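Local structure of RNA-dependent RNA polymerase (Farallon virus, 6DX5) at residues K19-I22 with P23-F26; E70-G73 with A74-V77; Y78-R81 with A82-E85. The protein probably replicates and transcribes the viral RNA genome as the full-length protein, this N-terminal piece being its ovarian tumour (OTU) domain cysteine protease, of a deubiquitinase family. One frame throughout, in Å; residues are numbered along the deposited sequence.

Contact 1: K19-I22 with P23-F26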
ATOM      1  N   LYS A  19       0.017 -16.433  -7.380  1.00 53.93           N
ATOM      2  CA  LYS A  19       0.521 -15.970  -8.661  1.00 56.75           C
ATOM      3  C   LYS A  19      -0.183 -16.744  -9.761  1.00 68.75           C
ATOM      4  O   LYS A  19      -0.143 -17.979  -9.801  1.00 76.33           O
ATOM      5  CB  LYS A  19       2.045 -16.088  -8.739  1.00 60.72           C
ATOM      6  CG  LYS A  19       2.711 -15.134  -7.702  1.00 68.73           C
ATOM      7  CD  LYS A  19       3.906 -14.359  -8.241  1.00 74.13           C
ATOM      8  CE  LYS A  19       5.053 -15.309  -8.581  1.00 81.18           C
ATOM      9  NZ  LYS A  19       6.239 -14.632  -9.174  1.00 83.68           N
ATOM     10  N   ILE A  20      -0.847 -16.005 -10.632  1.00 65.19           N
ATOM     11  CA  ILE A  20      -1.735 -16.545 -11.641  1.00 64.76           C
ATOM     12  C   ILE A  20      -1.493 -15.766 -12.933  1.00 62.36           C
ATOM     13  O   ILE A  20      -0.830 -14.723 -12.949  1.00 59.04           O
ATOM     14  CB  ILE A  20      -3.198 -16.440 -11.156  1.00 66.26           C
ATOM     15  CG1 ILE A  20      -3.443 -17.391  -9.997  1.00 71.93           C
ATOM     16  CG2 ILE A  20      -4.138 -16.859 -12.175  1.00 63.58           C
ATOM     17  CD1 ILE A  20      -4.817 -17.166  -9.356  1.00 68.75           C
ATOM     18  N   ALA A  21      -1.969 -16.340 -14.040  1.00 57.73           N
ATOM     19  CA  ALA A  21      -2.255 -15.607 -15.257  1.00 50.41           C
ATOM     20  C   ALA A  21      -3.743 -15.235 -15.257  1.00 48.27           C
ATOM     21  O   ALA A  21      -4.603 -16.126 -15.278  1.00 54.54           O
ATOM     22  CB  ALA A  21      -1.917 -16.472 -16.466  1.00 58.10           C
ATOM     23  N   ILE A  22      -4.049 -13.937 -15.291  1.00 37.10           N
ATOM     24  CA  ILE A  22      -5.447 -13.455 -15.313  1.00 30.26           C
ATOM     25  C   ILE A  22      -6.271 -14.049 -16.465  1.00 38.07           C
ATOM     26  O   ILE A  22      -7.404 -14.487 -16.210  1.00 34.47           O
ATOM     27  CB  ILE A  22      -5.526 -11.917 -15.339  1.00 35.88           C
ATOM     28  CG1 ILE A  22      -5.066 -11.321 -14.002  1.00 37.87           C
ATOM     29  CG2 ILE A  22      -6.956 -11.432 -15.616  1.00 30.42           C
ATOM     30  CD1 ILE A  22      -5.655 -12.010 -12.802  1.00 37.50           C
ATOM     31  N   PRO A  23      -5.787 -14.125 -17.718  1.00 42.00           N
ATOM     32  CA  PRO A  23      -6.676 -14.617 -18.794  1.00 46.56           C
ATOM     33  C   PRO A  23      -7.077 -16.083 -18.653  1.00 47.54           C
ATOM     34  O   PRO A  23      -8.046 -16.498 -19.293  1.00 52.24           O
ATOM     35  CB  PRO A  23      -5.854 -14.378 -20.073  1.00 48.70           C
ATOM     36  CG  PRO A  23      -4.862 -13.298 -19.694  1.00 50.21           C
ATOM     37  CD  PRO A  23      -4.488 -13.696 -18.286  1.00 45.51           C
ATOM     38  N   ASP A  24      -6.397 -16.873 -17.817  1.00 45.64           N
ATOM     39  CA  ASP A  24      -6.822 -18.251 -17.557  1.00 51.37           C
ATOM     40  C   ASP A  24      -8.070 -18.370 -16.676  1.00 50.55           C
ATOM     41  O   ASP A  24      -8.645 -19.460 -16.619  1.00 52.09           O
ATOM     42  CB  ASP A  24      -5.706 -19.072 -16.879  1.00 61.21           C
ATOM     43  CG  ASP A  24      -4.406 -19.198 -17.721  1.00 74.18           C
ATOM     44  OD1 ASP A  24      -3.336 -19.345 -17.086  1.00 77.37           O
ATOM     45  OD2 ASP A  24      -4.437 -19.174 -18.982  1.00 75.74           O
ATOM     46  N   PHE A  25      -8.466 -17.307 -15.958  1.00 41.84           N
ATOM     47  CA  PHE A  25      -9.614 -17.327 -15.046  1.00 42.02           C
ATOM     48  C   PHE A  25     -10.639 -16.235 -15.312  1.00 36.61           C
ATOM     49  O   PHE A  25     -11.792 -16.397 -14.904  1.00 39.59           O
ATOM     50  CB  PHE A  25      -9.140 -17.214 -13.570  1.00 40.74           C
ATOM     51  CG  PHE A  25      -8.277 -18.375 -13.137  1.00 44.42           C
ATOM     52  CD1 PHE A  25      -8.854 -19.507 -12.584  1.00 46.79           C
ATOM     53  CD2 PHE A  25      -6.900 -18.373 -13.365  1.00 51.28           C
ATOM     54  CE1 PHE A  25      -8.071 -20.620 -12.248  1.00 52.71           C
ATOM     55  CE2 PHE A  25      -6.097 -19.488 -13.025  1.00 51.22           C
ATOM     56  CZ  PHE A  25      -6.683 -20.609 -12.468  1.00 51.72           C
ATOM     57  N   PHE A  26     -10.277 -15.141 -15.985  1.00 35.02           N
ATOM     58  CA  PHE A  26     -11.160 -14.000 -16.142  1.00 27.80           C
ATOM     59  C   PHE A  26     -11.204 -13.536 -17.587  1.00 32.66           C
ATOM     60  O   PHE A  26     -10.222 -13.631 -18.333  1.00 37.19           O
ATOM     61  CB  PHE A  26     -10.718 -12.794 -15.334  1.00 25.50           C
ATOM     62  CG  PHE A  26     -10.635 -13.020 -13.854  1.00 27.78           C
ATOM     63  CD1 PHE A  26     -11.743 -12.772 -13.041  1.00 26.31           C
ATOM     64  CD2 PHE A  26      -9.437 -13.415 -13.258  1.00 27.56           C
ATOM     65  CE1 PHE A  26     -11.672 -12.954 -11.660  1.00 24.83           C
ATOM     66  CE2 PHE A  26      -9.358 -13.579 -11.856  1.00 32.89           C
ATOM     67  CZ  PHE A  26     -10.493 -13.356 -11.068  1.00 20.34           C
TER
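Ile-22 packs against both Pro-23, its neighbour in sequence, and Phe-26, four residues on. Its CB lies 3.6 Å from Pro-23 CD, the ring carbon bonded to N where other residues carry the amide hydrogen. From CB the two branches part. CG2, set anti to the backbone N (chi1 -69° for CG1), reaches to 4.0 Å from Phe-26 CD2. The CG1 arm leads to CD1, which stands 4.1 Å from Phe-26 CE2, so both branches meet the CD2/CE2 part of the Phe-26 ring, and the two side chains cross obliquely. A branched aliphatic suits this buried place, with Trp-143 and Val-145 of strand 140-145 and Leu-178 of strand 174-180 around it.

The backbone beneath forms a type I beta turn: Ala-21 O accepts from Asp-24 N at 3.2 Å. Pro-23 fits the third position, whose N-H the turn does not use. Ile-22 O takes two donors: Phe-25 N, above the carbonyl plane, closes an overlapping turn, and Phe-26 N lies nearly along the C=O axis (169°).

Across the turn, Ile-20 CG2 sits 3.4 Å from Phe-25 CD2, a close methyl–ring approach, the side chains crossing at about a right angle. Ala-21 O meets the edge of the same ring in its plane, 3.7 Å from Phe-25 CD2. The turn's own bonds thus satisfy Ala-21 O and Ile-22 O, backbone bonds to Val-151, Met-149 and Ile-181 tie the segment to its surroundings, and apolar Ile-22 and Phe-26 can bury themselves against the sheet.

Contact 2: E70-G73 with A74-V77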
ATOM      1  N   GLU A  70     -13.161   5.552   9.244  1.00 35.35           N
ATOM      2  CA  GLU A  70     -12.995   4.208   8.701  1.00 35.30           C
ATOM      3  C   GLU A  70     -12.295   4.227   7.348  1.00 34.60           C
ATOM      4  O   GLU A  70     -12.011   3.158   6.794  1.00 34.78           O
ATOM      5  CB  GLU A  70     -14.359   3.492   8.588  1.00 34.66           C
ATOM      6  CG  GLU A  70     -15.144   3.454   9.897  1.00 51.69           C
ATOM      7  CD  GLU A  70     -14.289   2.923  11.055  1.00 73.86           C
ATOM      8  OE1 GLU A  70     -14.110   3.677  12.066  1.00 83.55           O
ATOM      9  OE2 GLU A  70     -13.757   1.777  10.935  1.00 75.47           O
ATOM     10  N   CYS A  71     -11.985   5.414   6.825  1.00 28.13           N
ATOM     11  CA  CYS A  71     -11.311   5.557   5.535  1.00 28.57           C
ATOM     12  C   CYS A  71      -9.810   5.512   5.772  1.00 27.75           C
ATOM     13  O   CYS A  71      -9.096   6.512   5.617  1.00 31.19           O
ATOM     14  CB  CYS A  71     -11.727   6.849   4.849  1.00 23.79           C
ATOM     15  SG  CYS A  71     -13.483   6.811   4.571  1.00 30.04           S
ATOM     16  N   HIS A  72      -9.334   4.305   6.134  1.00 25.71           N
ATOM     17  CA  HIS A  72      -7.982   4.181   6.665  1.00 29.32           C
ATOM     18  C   HIS A  72      -6.938   4.616   5.655  1.00 34.92           C
ATOM     19  O   HIS A  72      -5.998   5.327   6.014  1.00 27.12           O
ATOM     20  CB  HIS A  72      -7.743   2.759   7.139  1.00 29.99           C
ATOM     21  CG  HIS A  72      -8.633   2.395   8.268  1.00 37.58           C
ATOM     22  ND1 HIS A  72      -8.391   2.813   9.562  1.00 42.68           N
ATOM     23  CD2 HIS A  72      -9.810   1.731   8.294  1.00 33.82           C
ATOM     24  CE1 HIS A  72      -9.360   2.379  10.349  1.00 41.30           C
ATOM     25  NE2 HIS A  72     -10.231   1.715   9.605  1.00 40.60           N
ATOM     26  N   GLY A  73      -7.081   4.209   4.388  1.00 34.74           N
ATOM     27  CA  GLY A  73      -6.100   4.609   3.389  1.00 32.09           C
ATOM     28  C   GLY A  73      -6.046   6.122   3.230  1.00 35.86           C
ATOM     29  O   GLY A  73      -4.991   6.738   3.363  1.00 34.14           O
ATOM     30  N   ALA A  74      -7.198   6.753   2.971  1.00 33.06           N
ATOM     31  CA  ALA A  74      -7.164   8.186   2.690  1.00 30.60           C
ATOM     32  C   ALA A  74      -6.852   9.005   3.947  1.00 30.00           C
ATOM     33  O   ALA A  74      -6.077   9.970   3.883  1.00 28.47           O
ATOM     34  CB  ALA A  74      -8.486   8.634   2.063  1.00 28.42           C
ATOM     35  N   LYS A  75      -7.421   8.631   5.102  1.00 27.93           N
ATOM     36  CA  LYS A  75      -7.230   9.445   6.297  1.00 31.90           C
ATOM     37  C   LYS A  75      -5.788   9.416   6.745  1.00 33.40           C
ATOM     38  O   LYS A  75      -5.310  10.387   7.335  1.00 39.08           O
ATOM     39  CB  LYS A  75      -8.164   9.001   7.447  1.00 37.96           C
ATOM     40  CG  LYS A  75      -7.554   7.920   8.373  1.00 35.37           C
ATOM     41  CD  LYS A  75      -8.526   7.537   9.446  1.00 38.40           C
ATOM     42  CE  LYS A  75      -7.965   6.405  10.297  1.00 42.77           C
ATOM     43  NZ  LYS A  75      -8.831   6.307  11.498  1.00 45.70           N
ATOM     44  N   GLY A  76      -5.072   8.329   6.491  1.00 36.23           N
ATOM     45  CA  GLY A  76      -3.659   8.326   6.817  1.00 34.95           C
ATOM     46  C   GLY A  76      -2.958   9.493   6.165  1.00 39.29           C
ATOM     47  O   GLY A  76      -2.153  10.180   6.794  1.00 45.02           O
ATOM     48  N   VAL A  77      -3.308   9.782   4.914  1.00 36.83           N
ATOM     49  CA  VAL A  77      -2.637  10.864   4.188  1.00 45.02           C
ATOM     50  C   VAL A  77      -3.180  12.225   4.627  1.00 45.96           C
ATOM     51  O   VAL A  77      -2.415  13.077   5.116  1.00 38.32           O
ATOM     52  CB  VAL A  77      -2.769  10.660   2.664  1.00 40.45           C
ATOM     53  CG1 VAL A  77      -2.115  11.824   1.910  1.00 37.74           C
ATOM     54  CG2 VAL A  77      -2.187   9.268   2.263  1.00 29.73           C
TER
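The imidazole of His-72 has the Lys-75 chain running alongside it, with Lys-75 CE 3.7 Å from His-72 ND1. A second flat group meets the ring from another chain: Tyr-80 of the second subunit makes a T-shaped (edge-to-face) stack with His-72. A flat aromatic ring suits the place, since it can stack in this way on the tyrosine while its ND1 side lies along the lysine chain.

In Lys-75 a chi1 of 90° turns CG away from N and almost into line with the carbonyl carbon, and from there the chain runs fully extended back toward the helix start. Lys-75 NZ ends 4.0 Å from His-72 ND1, too far for a hydrogen bond but near enough that a positive charge on the imidazole would probably be disfavoured. The ammonium has its own partner in the backbone carbonyl of Ser-69, to which it donates.

All this happens at the beginning of helix 72-86, where Cys-71 holds the N-cap position and is also the centre of an inverse gamma turn. The first i to i+4 backbone bond of the helix is short and straight: Lys-75 N to Cys-71 O, 2.7 Å, with an N-H...O angle of 165°. The next such bond, Gly-76 N to His-72 O, is longer at 3.2 Å. Of the amides in this first turn, Gly-73 N is taken up by Glu-130 OE1 of helix 126-136, a negative group well placed for a helix N-terminus. Small Ala-74 lets that helix come close, its methyl touching Asp-127 and Met-131, and Cys-71 is buried between Met-131 and Tyr-63 and Ala-64 of helix 53-66.

Contact 3: Y78-R81 with A82-E85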
ATOM      1  N   TYR A  78      -4.522  12.426   4.518  1.00 34.50           N
ATOM      2  CA  TYR A  78      -5.060  13.781   4.655  1.00 33.75           C
ATOM      3  C   TYR A  78      -5.119  14.290   6.092  1.00 34.28           C
ATOM      4  O   TYR A  78      -5.017  15.507   6.305  1.00 38.77           O
ATOM      5  CB  TYR A  78      -6.423  13.850   3.978  1.00 28.98           C
ATOM      6  CG  TYR A  78      -6.235  13.748   2.493  1.00 28.31           C
ATOM      7  CD1 TYR A  78      -6.229  12.504   1.848  1.00 28.10           C
ATOM      8  CD2 TYR A  78      -6.002  14.890   1.733  1.00 31.11           C
ATOM      9  CE1 TYR A  78      -6.021  12.404   0.477  1.00 31.11           C
ATOM     10  CE2 TYR A  78      -5.796  14.803   0.355  1.00 33.07           C
ATOM     11  CZ  TYR A  78      -5.813  13.559  -0.261  1.00 33.71           C
ATOM     12  OH  TYR A  78      -5.604  13.484  -1.614  1.00 39.52           O
ATOM     13  N   ASN A  79      -5.295  13.408   7.089  1.00 39.37           N
ATOM     14  CA  ASN A  79      -5.208  13.840   8.492  1.00 39.33           C
ATOM     15  C   ASN A  79      -3.798  14.257   8.856  1.00 40.05           C
ATOM     16  O   ASN A  79      -3.606  15.160   9.691  1.00 42.08           O
ATOM     17  CB  ASN A  79      -5.647  12.727   9.446  1.00 34.47           C
ATOM     18  CG  ASN A  79      -7.158  12.491   9.429  1.00 39.62           C
ATOM     19  OD1 ASN A  79      -7.945  13.298   8.886  1.00 33.35           O
ATOM     20  ND2 ASN A  79      -7.574  11.396  10.057  1.00 42.66           N
ATOM     21  N   TYR A  80      -2.786  13.597   8.276  1.00 38.46           N
ATOM     22  CA  TYR A  80      -1.435  14.062   8.525  1.00 41.69           C
ATOM     23  C   TYR A  80      -1.204  15.415   7.868  1.00 51.56           C
ATOM     24  O   TYR A  80      -0.580  16.299   8.470  1.00 48.68           O
ATOM     25  CB  TYR A  80      -0.393  13.036   8.076  1.00 41.66           C
ATOM     26  CG  TYR A  80       0.970  13.485   8.548  1.00 49.08           C
ATOM     27  CD1 TYR A  80       1.280  13.471   9.904  1.00 59.92           C
ATOM     28  CD2 TYR A  80       1.928  13.963   7.666  1.00 53.79           C
ATOM     29  CE1 TYR A  80       2.522  13.909  10.363  1.00 67.02           C
ATOM     30  CE2 TYR A  80       3.164  14.396   8.114  1.00 59.88           C
ATOM     31  CZ  TYR A  80       3.461  14.369   9.458  1.00 65.65           C
ATOM     32  OH  TYR A  80       4.700  14.818   9.916  1.00 73.29           O
ATOM     33  N   ARG A  81      -1.739  15.620   6.653  1.00 42.59           N
ATOM     34  CA  ARG A  81      -1.521  16.912   6.001  1.00 46.46           C
ATOM     35  C   ARG A  81      -2.254  18.033   6.713  1.00 52.51           C
ATOM     36  O   ARG A  81      -1.752  19.163   6.767  1.00 52.50           O
ATOM     37  CB  ARG A  81      -1.952  16.874   4.555  1.00 44.96           C
ATOM     38  CG  ARG A  81      -1.249  15.813   3.798  1.00 49.15           C
ATOM     39  CD  ARG A  81      -1.379  16.086   2.379  1.00 48.70           C
ATOM     40  NE  ARG A  81      -0.826  14.984   1.646  1.00 63.19           N
ATOM     41  CZ  ARG A  81      -0.941  14.846   0.345  1.00 67.32           C
ATOM     42  NH1 ARG A  81      -1.613  15.764  -0.331  1.00 70.38           N
ATOM     43  NH2 ARG A  81      -0.382  13.806  -0.265  1.00 68.87           N
ATOM     44  N   ALA A  82      -3.462  17.753   7.221  1.00 43.84           N
ATOM     45  CA  ALA A  82      -4.178  18.742   8.013  1.00 45.35           C
ATOM     46  C   ALA A  82      -3.373  19.158   9.235  1.00 49.21           C
ATOM     47  O   ALA A  82      -3.237  20.352   9.513  1.00 56.62           O
ATOM     48  CB  ALA A  82      -5.534  18.191   8.430  1.00 41.02           C
ATOM     49  N   GLU A  83      -2.826  18.194   9.978  1.00 48.34           N
ATOM     50  CA  GLU A  83      -2.141  18.540  11.219  1.00 59.18           C
ATOM     51  C   GLU A  83      -0.823  19.274  10.989  1.00 62.32           C
ATOM     52  O   GLU A  83      -0.331  19.918  11.914  1.00 63.58           O
ATOM     53  CB  GLU A  83      -1.904  17.297  12.082  1.00 58.17           C
ATOM     54  CG  GLU A  83      -0.559  16.658  11.930  1.00 71.68           C
ATOM     55  CD  GLU A  83      -0.210  15.802  13.131  1.00 81.27           C
ATOM     56  OE1 GLU A  83       1.004  15.649  13.445  1.00 87.70           O
ATOM     57  OE2 GLU A  83      -1.161  15.296  13.768  1.00 78.95           O
ATOM     58  N   ASN A  84      -0.242  19.205   9.786  1.00 65.31           N
ATOM     59  CA  ASN A  84       0.903  20.044   9.453  1.00 68.72           C
ATOM     60  C   ASN A  84       0.504  21.374   8.845  1.00 72.60           C
ATOM     61  O   ASN A  84       1.287  22.323   8.912  1.00 83.09           O
ATOM     62  CB  ASN A  84       1.860  19.310   8.512  1.00 69.68           C
ATOM     63  CG  ASN A  84       2.744  18.364   9.252  1.00 76.65           C
ATOM     64  OD1 ASN A  84       3.947  18.305   9.007  1.00 84.30           O
ATOM     65  ND2 ASN A  84       2.165  17.628  10.204  1.00 78.36           N
ATOM     66  N   GLU A  85      -0.691  21.473   8.268  1.00 69.58           N
ATOM     67  CA  GLU A  85      -1.229  22.783   7.923  1.00 75.71           C
ATOM     68  C   GLU A  85      -1.466  23.625   9.179  1.00 86.60           C
ATOM     69  O   GLU A  85      -1.191  24.838   9.195  1.00 96.42           O
ATOM     70  CB  GLU A  85      -2.523  22.602   7.138  1.00 69.48           C
ATOM     71  CG  GLU A  85      -2.733  23.578   6.004  1.00 77.79           C
ATOM     72  CD  GLU A  85      -3.975  23.222   5.192  1.00 79.44           C
ATOM     73  OE1 GLU A  85      -5.071  23.102   5.789  1.00 73.39           O
ATOM     74  OE2 GLU A  85      -3.844  23.023   3.961  1.00 83.59           O
TER
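Asn-84 lays its amide over one face of the ring of Tyr-80, one turn earlier. ND2 stands 3.6 Å above the ring plane, displaced toward the rim, with Tyr-80 CZ the ring atom nearest to it. The amide is turned 49° against the ring rather than stacked flat on it, and Asn-84 OD1 comes to 3.7 Å from Tyr-80 OH. Asparagine fits here because its short amide can lie over the ring face without filling much room; Asn-84 ND2 is also 3.5 Å from Tyr-80 O, the nearest atom to it across the contact. Glu-83 approaches obliquely, with OE1 3.9 Å from Tyr-80 CE1, and also has a long, weak ion pair with Lys-87.

What brings the tyrosine over these two is its first torsion: chi1 of -172° points CG away from the backbone N and beside the carbonyl carbon, carrying the ring on toward the next turn although its CB starts out away from it. Beneath, the backbone fixes the spacing. Ala-82 N donates to Tyr-78 O at 2.9 Å, and Glu-83 N to Asn-79 O at 3.1 Å. Asn-84 N reaches Tyr-80 O with a more bent bond (142°) and adds a weak one to Arg-81 O, which takes Glu-85 N at 3.0 Å.

Farther out, Tyr-78 OH bonds to Asp-116, Glu-85 forms a salt bridge with Arg-108, and the compact Ala-82 lets Arg-108 lie close; Leu-8 of the second subunit packs on Tyr-80, Arg-81 and Asn-84. This is a regular alpha-helix packed on helix 103-117, and it supplies Tyr-78 to the pocket formed with Tyr-122, Trp-123 and Asp-127, occupied by a dithiothreitol probably from the crystallisation liquor.

Along the chain the contacts come in series. Contact 1 lies in the loop between strands 13-16 and 26-29, beside the mixed sheet, whereas contacts 2 and 3 adjoin on helix 72-86, their centres 12 Å apart. Contact 1 is on the opposite side of the chain's centre, about 30 Å from contact 2 and 40 Å from contact 3 between centres, and touches neither. Contact 2 opens the helix where it meets helices 53-66 and 126-136; contact 3 carries it onward along helix 103-117. Both helical contacts belong to the OTU-like protease domain and touch the second subunit, so helix 72-86 both packs on its own helices and contributes to the contact between the two copies.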